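Long-range contact in transcription factor GAMBIF1 (Anopheles gambiae, PDB 1BVO), which probably acts as a Rel-family transcription activator in insect immunity, its specificity domain, the part present here, binding DNA: residues 70-84 against 94-106. Residues are numbered along the deposited sequence; the frame is centred on the assembly and turned at random.
Sequences PHNLVGKEGCKKGVC and SYTFNNLGIQCVK. With nucleotides of chain B; nucleotides of chain A.
Strands 72-74 and 101-103 pair antiparallel as a two-stranded sheet, their axes 4.6 Å apart at closest approach and their directions 138° from each other. Asn-72 with Gln-103 and Val-74 with Gly-101 are the hydrogen-bonded pairs; Leu-73 and Ile-102 form the non-hydrogen-bonded pair between them. On one face Leu-73 and Ile-102 run side by side, CD2 of Leu-73 lying 3.5 Å from CG1 of Ile-102, and both continue onto strand 142-152 at Leu-145 and Val-143. On the other, the Val-74 side chain crosses that of Gln-103 at about a right angle, CG1 lying 4.0 Å from OE1.

Side chains extend the contact past both ends of the strands. With CG swung anti to the backbone N (chi1 -158°), Asn-99, whose ND2 is held by Ser-27, offers OD1 to Lys-76: the backbone N (2.9 Å from OD1) and the bent-back NZ (3.1 Å from OD1) approach from opposite faces of the amide plane. At the DNA end, CB of Cys-104 sits over one face of the His-71 ring, 3.4 Å from its centroid, a CH-pi contact, while NE2 makes a weak hydrogen bond to Val-105 O (3.2 Å) at the ring edge. Next along the chain, Lys-106 NZ reaches a DNA phosphate. This two-stranded sheet joins sequence-distant strands of the Rel homology DNA-binding domain, packed on its immunoglobulin-like beta-sandwich and leading into a DNA-backbone contact.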
ATOM      1  N   PRO C  70      15.237  -7.816  -7.005  1.00 44.93           N
ATOM      2  CA  PRO C  70      14.953  -7.082  -5.758  1.00 47.37           C
ATOM      3  C   PRO C  70      14.594  -7.934  -4.548  1.00 46.78           C
ATOM      4  O   PRO C  70      15.043  -7.662  -3.434  1.00 52.95           O
ATOM      5  CB  PRO C  70      13.794  -6.158  -6.154  1.00 42.10           C
ATOM      6  CG  PRO C  70      13.166  -6.874  -7.321  1.00 50.62           C
ATOM      7  CD  PRO C  70      14.388  -7.312  -8.097  1.00 45.50           C
ATOM      8  N   HIS C  71      13.790  -8.967  -4.776  1.00 46.18           N
ATOM      9  CA  HIS C  71      13.360  -9.830  -3.688  1.00 45.15           C
ATOM     10  C   HIS C  71      14.466 -10.323  -2.745  1.00 46.11           C
ATOM     11  O   HIS C  71      15.586 -10.616  -3.176  1.00 46.02           O
ATOM     12  CB  HIS C  71      12.493 -10.950  -4.240  1.00 41.11           C
ATOM     13  CG  HIS C  71      11.189 -10.466  -4.789  1.00 34.36           C
ATOM     14  ND1 HIS C  71      10.305 -11.281  -5.439  1.00 38.04           N
ATOM     15  CD2 HIS C  71      10.613  -9.241  -4.730  1.00 28.87           C
ATOM     16  CE1 HIS C  71       9.210 -10.588  -5.754  1.00 36.85           C
ATOM     17  NE2 HIS C  71       9.379  -9.351  -5.330  1.00 38.53           N
ATOM     18  N   ASN C  72      14.170 -10.283  -1.446  1.00 46.54           N
ATOM     19  CA  ASN C  72      15.120 -10.700  -0.422  1.00 45.26           C
ATOM     20  C   ASN C  72      14.866 -12.135  -0.013  1.00 45.87           C
ATOM     21  O   ASN C  72      13.713 -12.604  -0.030  1.00 43.63           O
ATOM     22  CB  ASN C  72      14.993  -9.815   0.817  1.00 41.33           C
ATOM     23  CG  ASN C  72      15.143  -8.350   0.510  1.00 44.89           C
ATOM     24  OD1 ASN C  72      16.058  -7.932  -0.212  1.00 41.97           O
ATOM     25  ND2 ASN C  72      14.225  -7.555   1.031  1.00 41.33           N
ATOM     26  N   LEU C  73      15.939 -12.834   0.326  1.00 42.12           N
ATOM     27  CA  LEU C  73      15.826 -14.196   0.795  1.00 38.79           C
ATOM     28  C   LEU C  73      15.992 -14.122   2.291  1.00 40.53           C
ATOM     29  O   LEU C  73      16.922 -13.485   2.782  1.00 41.08           O
ATOM     30  CB  LEU C  73      16.929 -15.067   0.230  1.00 30.89           C
ATOM     31  CG  LEU C  73      16.703 -15.554  -1.191  1.00 32.42           C
ATOM     32  CD1 LEU C  73      17.818 -16.513  -1.589  1.00 34.79           C
ATOM     33  CD2 LEU C  73      15.364 -16.256  -1.274  1.00 41.62           C
ATOM     34  N   VAL C  74      15.041 -14.673   3.020  1.00 42.75           N
ATOM     35  CA  VAL C  74      15.139 -14.654   4.460  1.00 41.81           C
ATOM     36  C   VAL C  74      15.162 -16.109   4.888  1.00 49.27           C
ATOM     37  O   VAL C  74      14.704 -16.981   4.151  1.00 51.99           O
ATOM     38  CB  VAL C  74      13.966 -13.865   5.074  1.00 40.89           C
ATOM     39  CG1 VAL C  74      14.028 -12.412   4.609  1.00 31.12           C
ATOM     40  CG2 VAL C  74      12.647 -14.484   4.688  1.00 33.39           C
ATOM     41  N   GLY C  75      15.723 -16.383   6.054  1.00 56.21           N
ATOM     42  CA  GLY C  75      15.801 -17.757   6.516  1.00 68.04           C
ATOM     43  C   GLY C  75      16.561 -17.839   7.826  1.00 73.41           C
ATOM     44  O   GLY C  75      17.584 -17.166   8.001  1.00 74.89           O
ATOM     45  N   LYS C  76      16.074 -18.678   8.735  1.00 78.64           N
ATOM     46  CA  LYS C  76      16.689 -18.858  10.049  1.00 81.95           C
ATOM     47  C   LYS C  76      18.189 -19.030   9.873  1.00 82.66           C
ATOM     48  O   LYS C  76      18.968 -18.563  10.706  1.00 85.06           O
ATOM     49  CB  LYS C  76      16.119 -20.114  10.731  1.00 82.40           C
ATOM     50  CG  LYS C  76      15.820 -20.004  12.218  1.00 85.03           C
ATOM     51  CD  LYS C  76      14.325 -20.221  12.485  1.00 94.04           C
ATOM     52  CE  LYS C  76      13.871 -21.625  12.061  1.00 97.23           C
ATOM     53  NZ  LYS C  76      12.634 -21.651  11.178  1.00100.00           N
ATOM     54  N   GLU C  77      18.592 -19.608   8.743  1.00 80.95           N
ATOM     55  CA  GLU C  77      20.006 -19.859   8.511  1.00 82.78           C
ATOM     56  C   GLU C  77      20.781 -19.037   7.452  1.00 81.23           C
ATOM     57  O   GLU C  77      20.583 -19.192   6.233  1.00 79.79           O
ATOM     58  CB  GLU C  77      20.198 -21.375   8.310  1.00 88.25           C
ATOM     59  CG  GLU C  77      21.642 -21.898   8.348  1.00 93.45           C
ATOM     60  CD  GLU C  77      22.415 -21.535   9.613  1.00 96.09           C
ATOM     61  OE1 GLU C  77      21.988 -21.883  10.740  1.00 93.27           O
ATOM     62  OE2 GLU C  77      23.501 -20.929   9.464  1.00 94.11           O
ATOM     63  N   GLY C  78      21.619 -18.125   7.968  1.00 75.67           N
ATOM     64  CA  GLY C  78      22.521 -17.291   7.166  1.00 64.50           C
ATOM     65  C   GLY C  78      22.099 -16.076   6.359  1.00 60.73           C
ATOM     66  O   GLY C  78      22.936 -15.401   5.751  1.00 51.60           O
ATOM     67  N   CYS C  79      20.817 -15.743   6.406  1.00 62.65           N
ATOM     68  CA  CYS C  79      20.231 -14.644   5.661  1.00 60.15           C
ATOM     69  C   CYS C  79      20.361 -13.271   6.298  1.00 58.93           C
ATOM     70  O   CYS C  79      19.803 -13.004   7.364  1.00 61.09           O
ATOM     71  CB  CYS C  79      18.764 -14.966   5.373  1.00 58.89           C
ATOM     72  SG  CYS C  79      18.550 -16.315   4.189  1.00 54.78           S
ATOM     73  N   LYS C  80      21.074 -12.389   5.610  1.00 59.40           N
ATOM     74  CA  LYS C  80      21.305 -11.016   6.043  1.00 61.50           C
ATOM     75  C   LYS C  80      21.262 -10.114   4.804  1.00 61.82           C
ATOM     76  O   LYS C  80      21.911 -10.393   3.791  1.00 54.96           O
ATOM     77  CB  LYS C  80      22.667 -10.901   6.747  1.00 67.23           C
ATOM     78  CG  LYS C  80      23.149  -9.453   6.976  1.00 81.02           C
ATOM     79  CD  LYS C  80      24.441  -9.345   7.804  1.00 93.58           C
ATOM     80  CE  LYS C  80      24.146  -9.271   9.317  1.00100.00           C
ATOM     81  NZ  LYS C  80      25.109  -8.370  10.049  1.00100.00           N
ATOM     82  N   LYS C  81      20.472  -9.045   4.891  1.00 60.03           N
ATOM     83  CA  LYS C  81      20.317  -8.094   3.798  1.00 56.36           C
ATOM     84  C   LYS C  81      19.802  -8.768   2.513  1.00 55.89           C
ATOM     85  O   LYS C  81      20.284  -8.500   1.406  1.00 56.08           O
ATOM     86  CB  LYS C  81      21.630  -7.328   3.571  1.00 56.75           C
ATOM     87  CG  LYS C  81      21.822  -6.115   4.468  1.00 60.00           C
ATOM     88  CD  LYS C  81      21.962  -4.859   3.605  1.00 76.25           C
ATOM     89  CE  LYS C  81      22.221  -3.577   4.404  1.00 84.51           C
ATOM     90  NZ  LYS C  81      20.985  -2.952   4.964  1.00 87.04           N
ATOM     91  N   GLY C  82      18.805  -9.638   2.685  1.00 55.62           N
ATOM     92  CA  GLY C  82      18.183 -10.342   1.574  1.00 52.25           C
ATOM     93  C   GLY C  82      19.066 -11.355   0.888  1.00 48.47           C
ATOM     94  O   GLY C  82      18.641 -12.097  -0.007  1.00 46.62           O
ATOM     95  N   VAL C  83      20.316 -11.366   1.303  1.00 46.71           N
ATOM     96  CA  VAL C  83      21.292 -12.264   0.762  1.00 51.07           C
ATOM     97  C   VAL C  83      21.515 -13.264   1.838  1.00 51.64           C
ATOM     98  O   VAL C  83      21.521 -12.944   3.019  1.00 58.75           O
ATOM     99  CB  VAL C  83      22.561 -11.529   0.441  1.00 56.71           C
ATOM    100  CG1 VAL C  83      23.716 -12.495   0.258  1.00 59.25           C
ATOM    101  CG2 VAL C  83      22.346 -10.723  -0.824  1.00 60.13           C
ATOM    102  N   CYS C  84      21.751 -14.486   1.428  1.00 53.20           N
ATOM    103  CA  CYS C  84      21.905 -15.537   2.384  1.00 53.30           C
ATOM    104  C   CYS C  84      23.200 -16.291   2.145  1.00 50.87           C
ATOM    105  O   CYS C  84      23.375 -16.921   1.112  1.00 52.85           O
ATOM    106  CB  CYS C  84      20.675 -16.418   2.263  1.00 41.82           C
ATOM    107  SG  CYS C  84      20.723 -17.866   3.207  1.00 82.90           S
ATOM    108  N   SER C  94      28.213 -30.766   0.212  1.00 50.48           N
ATOM    109  CA  SER C  94      26.825 -30.484  -0.130  1.00 50.91           C
ATOM    110  C   SER C  94      26.130 -29.681   0.947  1.00 50.59           C
ATOM    111  O   SER C  94      26.542 -29.679   2.116  1.00 50.93           O
ATOM    112  CB  SER C  94      26.052 -31.786  -0.347  1.00 53.71           C
ATOM    113  OG  SER C  94      26.838 -32.915  -0.024  1.00 61.70           O
ATOM    114  N   TYR C  95      25.050 -29.029   0.553  1.00 48.56           N
ATOM    115  CA  TYR C  95      24.285 -28.243   1.483  1.00 46.68           C
ATOM    116  C   TYR C  95      22.883 -28.365   0.993  1.00 47.18           C
ATOM    117  O   TYR C  95      22.637 -28.436  -0.211  1.00 49.73           O
ATOM    118  CB  TYR C  95      24.719 -26.777   1.513  1.00 37.24           C
ATOM    119  CG  TYR C  95      24.205 -26.039   2.712  1.00 43.09           C
ATOM    120  CD1 TYR C  95      22.894 -25.573   2.757  1.00 45.15           C
ATOM    121  CD2 TYR C  95      25.019 -25.823   3.828  1.00 41.85           C
ATOM    122  CE1 TYR C  95      22.399 -24.916   3.873  1.00 48.17           C
ATOM    123  CE2 TYR C  95      24.543 -25.169   4.951  1.00 44.67           C
ATOM    124  CZ  TYR C  95      23.229 -24.716   4.967  1.00 50.04           C
ATOM    125  OH  TYR C  95      22.726 -24.059   6.062  1.00 50.96           O
ATOM    126  N   THR C  96      21.966 -28.389   1.935  1.00 45.91           N
ATOM    127  CA  THR C  96      20.574 -28.526   1.628  1.00 48.44           C
ATOM    128  C   THR C  96      19.922 -27.337   2.321  1.00 52.57           C
ATOM    129  O   THR C  96      20.152 -27.102   3.516  1.00 56.24           O
ATOM    130  CB  THR C  96      20.132 -29.904   2.140  1.00 47.68           C
ATOM    131  OG1 THR C  96      20.808 -30.912   1.365  1.00 45.05           O
ATOM    132  CG2 THR C  96      18.645 -30.101   2.030  1.00 35.85           C
ATOM    133  N   PHE C  97      19.244 -26.506   1.529  1.00 49.04           N
ATOM    134  CA  PHE C  97      18.591 -25.319   2.053  1.00 49.97           C
ATOM    135  C   PHE C  97      17.220 -25.697   2.559  1.00 52.87           C
ATOM    136  O   PHE C  97      16.270 -25.785   1.786  1.00 62.57           O
ATOM    137  CB  PHE C  97      18.513 -24.241   0.981  1.00 41.00           C
ATOM    138  CG  PHE C  97      19.854 -23.811   0.488  1.00 40.58           C
ATOM    139  CD1 PHE C  97      20.478 -24.479  -0.559  1.00 32.49           C
ATOM    140  CD2 PHE C  97      20.534 -22.794   1.140  1.00 42.45           C
ATOM    141  CE1 PHE C  97      21.765 -24.133  -0.954  1.00 37.73           C
ATOM    142  CE2 PHE C  97      21.822 -22.436   0.754  1.00 45.76           C
ATOM    143  CZ  PHE C  97      22.440 -23.111  -0.290  1.00 39.60           C
ATOM    144  N   ASN C  98      17.117 -25.923   3.861  1.00 56.77           N
ATOM    145  CA  ASN C  98      15.852 -26.319   4.443  1.00 60.34           C
ATOM    146  C   ASN C  98      15.036 -25.136   4.961  1.00 57.51           C
ATOM    147  O   ASN C  98      13.840 -25.279   5.227  1.00 52.47           O
ATOM    148  CB  ASN C  98      16.078 -27.344   5.542  1.00 71.44           C
ATOM    149  CG  ASN C  98      17.106 -26.886   6.519  1.00 81.81           C
ATOM    150  OD1 ASN C  98      16.778 -26.268   7.526  1.00 89.14           O
ATOM    151  ND2 ASN C  98      18.372 -27.065   6.166  1.00 84.30           N
ATOM    152  N   ASN C  99      15.680 -23.981   5.131  1.00 57.88           N
ATOM    153  CA  ASN C  99      14.967 -22.773   5.563  1.00 63.53           C
ATOM    154  C   ASN C  99      15.434 -21.616   4.685  1.00 61.33           C
ATOM    155  O   ASN C  99      16.404 -20.925   5.008  1.00 68.67           O
ATOM    156  CB  ASN C  99      15.164 -22.460   7.058  1.00 67.61           C
ATOM    157  CG  ASN C  99      14.039 -21.558   7.632  1.00 68.82           C
ATOM    158  OD1 ASN C  99      14.234 -20.871   8.639  1.00 65.70           O
ATOM    159  ND2 ASN C  99      12.866 -21.592   7.024  1.00 70.27           N
ATOM    160  N   LEU C 100      14.814 -21.525   3.510  1.00 59.81           N
ATOM    161  CA  LEU C 100      15.091 -20.495   2.510  1.00 53.17           C
ATOM    162  C   LEU C 100      13.724 -19.973   2.063  1.00 52.44           C
ATOM    163  O   LEU C 100      12.930 -20.705   1.445  1.00 51.77           O
ATOM    164  CB  LEU C 100      15.834 -21.100   1.306  1.00 41.77           C
ATOM    165  CG  LEU C 100      16.779 -20.236   0.451  1.00 37.18           C
ATOM    166  CD1 LEU C 100      17.915 -19.709   1.306  1.00 33.36           C
ATOM    167  CD2 LEU C 100      17.316 -21.090  -0.677  1.00 43.46           C
ATOM    168  N   GLY C 101      13.423 -18.733   2.430  1.00 48.95           N
ATOM    169  CA  GLY C 101      12.148 -18.141   2.077  1.00 46.35           C
ATOM    170  C   GLY C 101      12.326 -16.914   1.202  1.00 44.65           C
ATOM    171  O   GLY C 101      13.389 -16.281   1.206  1.00 42.51           O
ATOM    172  N   ILE C 102      11.260 -16.542   0.498  1.00 41.63           N
ATOM    173  CA  ILE C 102      11.341 -15.410  -0.401  1.00 39.73           C
ATOM    174  C   ILE C 102      10.418 -14.309   0.061  1.00 41.52           C
ATOM    175  O   ILE C 102       9.207 -14.511   0.217  1.00 47.01           O
ATOM    176  CB  ILE C 102      11.056 -15.867  -1.836  1.00 31.84           C
ATOM    177  CG1 ILE C 102      12.075 -16.936  -2.209  1.00 31.85           C
ATOM    178  CG2 ILE C 102      11.170 -14.710  -2.810  1.00 31.96           C
ATOM    179  CD1 ILE C 102      11.745 -17.670  -3.455  1.00 41.03           C
ATOM    180  N   GLN C 103      11.029 -13.182   0.401  1.00 41.68           N
ATOM    181  CA  GLN C 103      10.298 -12.014   0.855  1.00 45.33           C
ATOM    182  C   GLN C 103      10.286 -11.034  -0.296  1.00 46.50           C
ATOM    183  O   GLN C 103      11.318 -10.476  -0.689  1.00 47.34           O
ATOM    184  CB  GLN C 103      10.965 -11.394   2.074  1.00 49.51           C
ATOM    185  CG  GLN C 103      10.051 -10.504   2.888  1.00 57.85           C
ATOM    186  CD  GLN C 103      10.525 -10.351   4.318  1.00 62.93           C
ATOM    187  OE1 GLN C 103      11.316  -9.452   4.623  1.00 61.86           O
ATOM    188  NE2 GLN C 103      10.055 -11.238   5.205  1.00 62.54           N
ATOM    189  N   CYS C 104       9.108 -10.846  -0.859  1.00 46.81           N
ATOM    190  CA  CYS C 104       8.954  -9.980  -1.998  1.00 49.96           C
ATOM    191  C   CYS C 104       8.855  -8.508  -1.701  1.00 48.82           C
ATOM    192  O   CYS C 104       8.051  -8.057  -0.886  1.00 49.49           O
ATOM    193  CB  CYS C 104       7.734 -10.388  -2.799  1.00 48.16           C
ATOM    194  SG  CYS C 104       6.284 -10.391  -1.784  1.00 47.43           S
ATOM    195  N   VAL C 105       9.682  -7.760  -2.410  1.00 50.94           N
ATOM    196  CA  VAL C 105       9.664  -6.327  -2.303  1.00 53.38           C
ATOM    197  C   VAL C 105       8.532  -5.936  -3.220  1.00 56.51           C
ATOM    198  O   VAL C 105       8.344  -6.556  -4.266  1.00 53.04           O
ATOM    199  CB  VAL C 105      10.891  -5.703  -2.919  1.00 56.52           C
ATOM    200  CG1 VAL C 105      11.148  -4.379  -2.281  1.00 57.96           C
ATOM    201  CG2 VAL C 105      12.087  -6.614  -2.805  1.00 59.95           C
ATOM    202  N   LYS C 106       7.826  -4.874  -2.862  1.00 60.35           N
ATOM    203  CA  LYS C 106       6.712  -4.359  -3.660  1.00 66.90           C
ATOM    204  C   LYS C 106       7.264  -3.228  -4.559  1.00 69.73           C
ATOM    205  O   LYS C 106       8.276  -2.603  -4.207  1.00 70.94           O
ATOM    206  CB  LYS C 106       5.608  -3.851  -2.723  1.00 67.22           C
ATOM    207  CG  LYS C 106       6.079  -2.892  -1.648  1.00 69.54           C
ATOM    208  CD  LYS C 106       4.921  -2.359  -0.805  1.00 76.30           C
ATOM    209  CE  LYS C 106       5.387  -1.147   0.028  1.00 75.39           C
ATOM    210  NZ  LYS C 106       4.252  -0.332   0.549  1.00 72.33           N
TER
ATOM    211  P    DA B   9       3.170  -4.901  -5.162  0.50 45.82           P
ATOM    212  OP1  DA B   9       4.001  -3.681  -5.355  0.50 28.64           O
ATOM    213  OP2  DA B   9       3.762  -6.239  -5.402  0.50 40.29           O
ATOM    214  O5'  DA B   9       2.448  -4.791  -3.761  0.50 36.02           O
ATOM    215  C5'  DA B   9       1.865  -3.548  -3.423  0.50 29.25           C
ATOM    216  C4'  DA B   9       1.006  -3.686  -2.189  0.50 31.38           C
ATOM    217  O4'  DA B   9      -0.118  -4.539  -2.472  0.50 44.16           O
ATOM    218  C3'  DA B   9       1.698  -4.244  -0.953  0.50 31.27           C
ATOM    219  O3'  DA B   9       1.582  -3.240   0.064  0.50 46.04           O
ATOM    220  C2'  DA B   9       0.926  -5.529  -0.644  0.50 39.16           C
ATOM    221  C1'  DA B   9      -0.410  -5.357  -1.355  0.50 32.89           C
ATOM    222  N9   DA B   9      -1.015  -6.578  -1.884  0.50 30.07           N
ATOM    223  C8   DA B   9      -0.419  -7.528  -2.679  0.50 34.99           C
ATOM    224  N7   DA B   9      -1.228  -8.505  -3.032  0.50 29.19           N
ATOM    225  C5   DA B   9      -2.429  -8.170  -2.418  0.50 17.20           C
ATOM    226  C6   DA B   9      -3.681  -8.806  -2.399  0.50 31.77           C
ATOM    227  N6   DA B   9      -3.927  -9.955  -3.029  0.50 31.85           N
ATOM    228  N1   DA B   9      -4.664  -8.222  -1.707  0.50 32.61           N
ATOM    229  C2   DA B   9      -4.401  -7.069  -1.058  0.50 37.32           C
ATOM    230  N3   DA B   9      -3.268  -6.389  -0.998  0.50 31.71           N
ATOM    231  C4   DA B   9      -2.312  -6.990  -1.705  0.50 23.34           C
TER
ATOM    232  P    DT A   9       3.043  -4.930  -5.173  0.50 38.77           P
ATOM    233  OP1  DT A   9       3.928  -3.770  -5.418  0.50 25.72           O
ATOM    234  OP2  DT A   9       3.571  -6.298  -5.363  0.50 43.51           O
ATOM    235  O5'  DT A   9       2.435  -4.752  -3.720  0.50 40.06           O
ATOM    236  C5'  DT A   9       1.701  -3.576  -3.431  0.50 30.18           C
ATOM    237  C4'  DT A   9       0.860  -3.746  -2.194  0.50 31.54           C
ATOM    238  O4'  DT A   9      -0.285  -4.601  -2.439  0.50 50.17           O
ATOM    239  C3'  DT A   9       1.571  -4.301  -0.964  0.50 30.52           C
ATOM    240  O3'  DT A   9       1.462  -3.303   0.046  0.50 47.13           O
ATOM    241  C2'  DT A   9       0.795  -5.581  -0.642  0.50 42.35           C
ATOM    242  C1'  DT A   9      -0.572  -5.323  -1.259  0.50 33.95           C
ATOM    243  N1   DT A   9      -1.421  -6.499  -1.636  0.50 29.09           N
ATOM    244  C2   DT A   9      -2.736  -6.556  -1.170  0.50 39.34           C
ATOM    245  O2   DT A   9      -3.219  -5.739  -0.406  0.50 55.80           O
ATOM    246  N3   DT A   9      -3.464  -7.625  -1.620  0.50 21.90           N
ATOM    247  C4   DT A   9      -3.031  -8.634  -2.446  0.50 31.61           C
ATOM    248  O4   DT A   9      -3.824  -9.525  -2.790  0.50 34.39           O
ATOM    249  C5   DT A   9      -1.641  -8.544  -2.850  0.50 22.57           C
ATOM    250  C7   DT A   9      -1.060  -9.637  -3.696  0.50 28.62           C
ATOM    251  C6   DT A   9      -0.923  -7.489  -2.438  0.50 13.23           C
ATOM    252  P    DT A  10       2.191  -3.497   1.459  0.50 53.11           P
ATOM    253  OP1  DT A  10       2.862  -2.216   1.797  0.50 47.27           O
ATOM    254  OP2  DT A  10       2.982  -4.750   1.453  0.50 54.53           O
ATOM    255  O5'  DT A  10       0.947  -3.659   2.421  0.50 43.16           O
ATOM    256  C5'  DT A  10      -0.121  -4.484   2.008  0.50 46.41           C
ATOM    257  C4'  DT A  10      -1.318  -4.261   2.886  0.50 49.29           C
ATOM    258  O4'  DT A  10      -2.376  -5.081   2.358  0.50 57.03           O
ATOM    259  C3'  DT A  10      -1.126  -4.694   4.338  0.50 46.27           C
ATOM    260  O3'  DT A  10      -1.760  -3.737   5.187  0.50 53.94           O
ATOM    261  C2'  DT A  10      -1.703  -6.106   4.387  0.50 51.31           C
ATOM    262  C1'  DT A  10      -2.673  -6.172   3.217  0.50 40.54           C
ATOM    263  N1   DT A  10      -2.540  -7.398   2.409  0.50 38.51           N
ATOM    264  C2   DT A  10      -3.675  -8.136   2.109  0.50 43.45           C
ATOM    265  O2   DT A  10      -4.791  -7.837   2.508  0.50 43.08           O
ATOM    266  N3   DT A  10      -3.450  -9.245   1.320  0.50 22.75           N
ATOM    267  C4   DT A  10      -2.235  -9.682   0.823  0.50 38.42           C
ATOM    268  O4   DT A  10      -2.188 -10.697   0.118  0.50 35.86           O
ATOM    269  C5   DT A  10      -1.090  -8.869   1.194  0.50 25.86           C
ATOM    270  C7   DT A  10       0.264  -9.274   0.714  0.50 35.26           C
ATOM    271  C6   DT A  10      -1.296  -7.784   1.956  0.50 24.34           C
TER
HETATM  272  O   HOH W   1       6.670  -8.023  -5.260  1.00 48.38           O